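Local coordinates for extracellular protein containing a SCP domain (Bacillus anthracis, PDB 4IFA) that is of unknown function but is an extracellular SCP-domain (CAP-superfamily) protein, possibly connected with virulence and regarded as a vaccine candidate, at residues His235-Leu240 with Leu316-Thr321. Sequence-based numbering, arbitrary orientation.
Sequences HNLPLL and LNEQFT
Leu-316 reaches from the end of helix 309-315 to the side chains of His-235 and Leu-237. Its CB lies 4.0 Å from Leu-237 CD1; CG, anti to the carbonyl carbon (chi1 -58°), then splits the contact. CD2 sits over one face of the His-235 imidazole, 3.9 Å from the ring centroid and 20° off its normal, a CH-pi contact, and also touches Leu-237 CD1. CD1 passes nearer the ring's ND1, at 3.9 Å. Leucine suits this place because its fork sets two methyls against the same ring face. Leu-237 packs beside it: CD1 rests on Leu-316 O, while CD2 meets Glu-318 CB at 3.7 Å. The long Glu-318 chain covers Leu-237 CD2 with CB and CG, yet keeps its charged end exposed, OE2 3.5 Å from Pro-238 CD. Further along, Leu-240 CD2 packs 3.9 Å from Phe-320 CB, and a water bridges Leu-239 O and Phe-320 O, its oxygen 2.8 Å from Phe-320 O. Asn-317 has a carbonyl on a side chain short enough for an Asx turn, OD1 accepting from Gln-319 N. Arg-232 of helix 210-234 bonds both Pro-238 O and Asn-317 O, tying together two loops that lead into parallel neighbouring strands, 241-242 and 322-328, of the SCP domain's sheet.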
ATOM      1  N   HIS A 235      -3.682 -15.698   3.513  1.00 20.67           N
ATOM      2  CA  HIS A 235      -4.567 -16.697   2.847  1.00 21.50           C
ATOM      3  C   HIS A 235      -3.938 -18.087   2.724  1.00 23.80           C
ATOM      4  O   HIS A 235      -4.492 -18.970   2.024  1.00 24.83           O
ATOM      5  CB  HIS A 235      -5.014 -16.128   1.508  1.00 19.52           C
ATOM      6  CG  HIS A 235      -5.961 -14.977   1.655  1.00 20.77           C
ATOM      7  ND1 HIS A 235      -7.327 -15.142   1.592  1.00 23.36           N
ATOM      8  CD2 HIS A 235      -5.750 -13.667   1.932  1.00 21.99           C
ATOM      9  CE1 HIS A 235      -7.914 -13.975   1.801  1.00 23.79           C
ATOM     10  NE2 HIS A 235      -6.979 -13.061   2.024  1.00 21.77           N
ATOM     11  N   ASN A 236      -2.856 -18.326   3.455  1.00 24.23           N
ATOM     12  CA  ASN A 236      -2.240 -19.668   3.514  1.00 25.54           C
ATOM     13  C   ASN A 236      -1.821 -20.195   2.158  1.00 25.89           C
ATOM     14  O   ASN A 236      -1.981 -21.376   1.843  1.00 27.44           O
ATOM     15  CB  ASN A 236      -3.189 -20.633   4.237  1.00 26.71           C
ATOM     16  CG  ASN A 236      -3.516 -20.147   5.628  1.00 30.22           C
ATOM     17  OD1 ASN A 236      -2.624 -19.883   6.441  1.00 34.38           O
ATOM     18  ND2 ASN A 236      -4.796 -19.969   5.895  1.00 35.90           N
ATOM     19  N   LEU A 237      -1.261 -19.306   1.366  1.00 24.32           N
ATOM     20  CA  LEU A 237      -0.777 -19.609   0.026  1.00 23.73           C
ATOM     21  C   LEU A 237       0.734 -19.491  -0.014  1.00 24.91           C
ATOM     22  O   LEU A 237       1.314 -18.703   0.741  1.00 24.84           O
ATOM     23  CB  LEU A 237      -1.357 -18.597  -0.982  1.00 24.26           C
ATOM     24  CG  LEU A 237      -2.867 -18.718  -1.210  1.00 23.52           C
ATOM     25  CD1 LEU A 237      -3.449 -17.491  -1.919  1.00 25.92           C
ATOM     26  CD2 LEU A 237      -3.187 -19.999  -1.999  1.00 27.12           C
ATOM     27  N   PRO A 238       1.379 -20.215  -0.937  1.00 25.85           N
ATOM     28  CA  PRO A 238       2.804 -20.060  -1.048  1.00 26.21           C
ATOM     29  C   PRO A 238       3.151 -18.664  -1.535  1.00 24.00           C
ATOM     30  O   PRO A 238       2.407 -18.054  -2.297  1.00 23.02           O
ATOM     31  CB  PRO A 238       3.197 -21.081  -2.114  1.00 27.27           C
ATOM     32  CG  PRO A 238       2.078 -22.029  -2.174  1.00 31.64           C
ATOM     33  CD  PRO A 238       0.856 -21.263  -1.814  1.00 28.21           C
ATOM     34  N   LEU A 239       4.307 -18.174  -1.117  1.00 23.72           N
ATOM     35  CA  LEU A 239       4.745 -16.866  -1.511  1.00 23.80           C
ATOM     36  C   LEU A 239       5.198 -16.882  -2.966  1.00 22.92           C
ATOM     37  O   LEU A 239       5.545 -17.940  -3.540  1.00 25.38           O
ATOM     38  CB  LEU A 239       5.888 -16.393  -0.630  1.00 24.62           C
ATOM     39  CG  LEU A 239       5.603 -16.336   0.887  1.00 28.65           C
ATOM     40  CD1 LEU A 239       6.712 -15.537   1.569  1.00 32.72           C
ATOM     41  CD2 LEU A 239       4.221 -15.724   1.191  1.00 30.39           C
ATOM     42  N   LEU A 240       5.136 -15.717  -3.577  1.00 20.59           N
ATOM     43  CA  LEU A 240       5.565 -15.540  -4.951  1.00 21.11           C
ATOM     44  C   LEU A 240       7.005 -15.026  -4.982  1.00 22.29           C
ATOM     45  O   LEU A 240       7.445 -14.214  -4.133  1.00 23.39           O
ATOM     46  CB  LEU A 240       4.654 -14.522  -5.651  1.00 20.64           C
ATOM     47  CG  LEU A 240       3.175 -14.867  -5.726  1.00 20.22           C
ATOM     48  CD1 LEU A 240       2.316 -13.676  -6.140  1.00 23.73           C
ATOM     49  CD2 LEU A 240       2.919 -16.065  -6.629  1.00 24.96           C
ATOM     50  N   LEU A 316      -4.856 -14.432  -5.319  1.00 18.85           N
ATOM     51  CA  LEU A 316      -5.066 -15.635  -4.507  1.00 21.74           C
ATOM     52  C   LEU A 316      -4.912 -16.947  -5.267  1.00 22.15           C
ATOM     53  O   LEU A 316      -5.229 -18.009  -4.749  1.00 23.84           O
ATOM     54  CB  LEU A 316      -6.446 -15.586  -3.812  1.00 22.48           C
ATOM     55  CG  LEU A 316      -6.704 -14.384  -2.907  1.00 22.06           C
ATOM     56  CD1 LEU A 316      -8.053 -14.502  -2.214  1.00 22.99           C
ATOM     57  CD2 LEU A 316      -5.580 -14.182  -1.913  1.00 21.91           C
ATOM     58  N   ASN A 317      -4.380 -16.885  -6.487  1.00 21.64           N
ATOM     59  CA  ASN A 317      -4.246 -18.096  -7.284  1.00 22.40           C
ATOM     60  C   ASN A 317      -3.033 -18.891  -6.873  1.00 22.83           C
ATOM     61  O   ASN A 317      -1.908 -18.451  -7.059  1.00 23.32           O
ATOM     62  CB  ASN A 317      -4.188 -17.742  -8.773  1.00 23.13           C
ATOM     63  CG  ASN A 317      -4.303 -18.967  -9.673  1.00 24.22           C
ATOM     64  OD1 ASN A 317      -4.182 -20.120  -9.233  1.00 24.38           O
ATOM     65  ND2 ASN A 317      -4.570 -18.718 -10.952  1.00 25.84           N
ATOM     66  N   GLU A 318      -3.250 -20.068  -6.302  1.00 25.09           N
ATOM     67  CA  GLU A 318      -2.141 -20.909  -5.870  1.00 26.54           C
ATOM     68  C   GLU A 318      -1.281 -21.411  -7.055  1.00 28.41           C
ATOM     69  O   GLU A 318      -0.118 -21.825  -6.866  1.00 29.08           O
ATOM     70  CB  GLU A 318      -2.669 -22.104  -5.046  1.00 30.98           C
ATOM     71  CG  GLU A 318      -1.557 -22.958  -4.405  1.00 36.19           C
ATOM     72  CD  GLU A 318      -2.046 -23.819  -3.248  1.00 48.19           C
ATOM     73  OE1 GLU A 318      -3.191 -24.336  -3.334  1.00 54.59           O
ATOM     74  OE2 GLU A 318      -1.283 -23.991  -2.258  1.00 50.86           O
ATOM     75  N   GLN A 319      -1.836 -21.399  -8.267  1.00 25.54           N
ATOM     76  CA  GLN A 319      -1.079 -21.866  -9.445  1.00 26.08           C
ATOM     77  C   GLN A 319       0.146 -20.975  -9.741  1.00 24.48           C
ATOM     78  O   GLN A 319       1.122 -21.454 -10.344  1.00 25.04           O
ATOM     79  CB  GLN A 319      -1.959 -21.912 -10.707  1.00 26.68           C
ATOM     80  CG  GLN A 319      -3.107 -22.917 -10.735  1.00 29.23           C
ATOM     81  CD  GLN A 319      -4.109 -22.627 -11.873  1.00 31.48           C
ATOM     82  OE1 GLN A 319      -4.319 -21.476 -12.242  1.00 33.63           O
ATOM     83  NE2 GLN A 319      -4.757 -23.676 -12.407  1.00 33.06           N
ATOM     84  N   PHE A 320       0.074 -19.686  -9.398  1.00 23.39           N
ATOM     85  CA  PHE A 320       1.177 -18.757  -9.653  1.00 22.50           C
ATOM     86  C   PHE A 320       2.335 -18.959  -8.687  1.00 22.85           C
ATOM     87  O   PHE A 320       2.138 -19.211  -7.489  1.00 25.27           O
ATOM     88  CB  PHE A 320       0.717 -17.312  -9.607  1.00 21.05           C
ATOM     89  CG  PHE A 320      -0.247 -16.945 -10.686  1.00 20.57           C
ATOM     90  CD1 PHE A 320      -0.053 -17.349 -12.006  1.00 22.24           C
ATOM     91  CD2 PHE A 320      -1.332 -16.130 -10.401  1.00 20.63           C
ATOM     92  CE1 PHE A 320      -0.955 -16.971 -12.989  1.00 23.37           C
ATOM     93  CE2 PHE A 320      -2.229 -15.758 -11.393  1.00 21.42           C
ATOM     94  CZ  PHE A 320      -2.023 -16.167 -12.672  1.00 22.00           C
ATOM     95  N   THR A 321       3.543 -18.865  -9.241  1.00 22.76           N
ATOM     96  CA  THR A 321       4.787 -19.016  -8.526  1.00 23.01           C
ATOM     97  C   THR A 321       5.636 -17.766  -8.486  1.00 21.78           C
ATOM     98  O   THR A 321       6.477 -17.627  -7.588  1.00 22.92           O
ATOM     99  CB  THR A 321       5.644 -20.144  -9.140  1.00 24.93           C
ATOM    100  OG1 THR A 321       5.952 -19.870 -10.517  1.00 24.61           O
ATOM    101  CG2 THR A 321       4.900 -21.475  -9.043  1.00 26.19           C
TER
HETATM  102  O   HOH W   1       3.505 -19.583  -5.035  1.00 39.61           O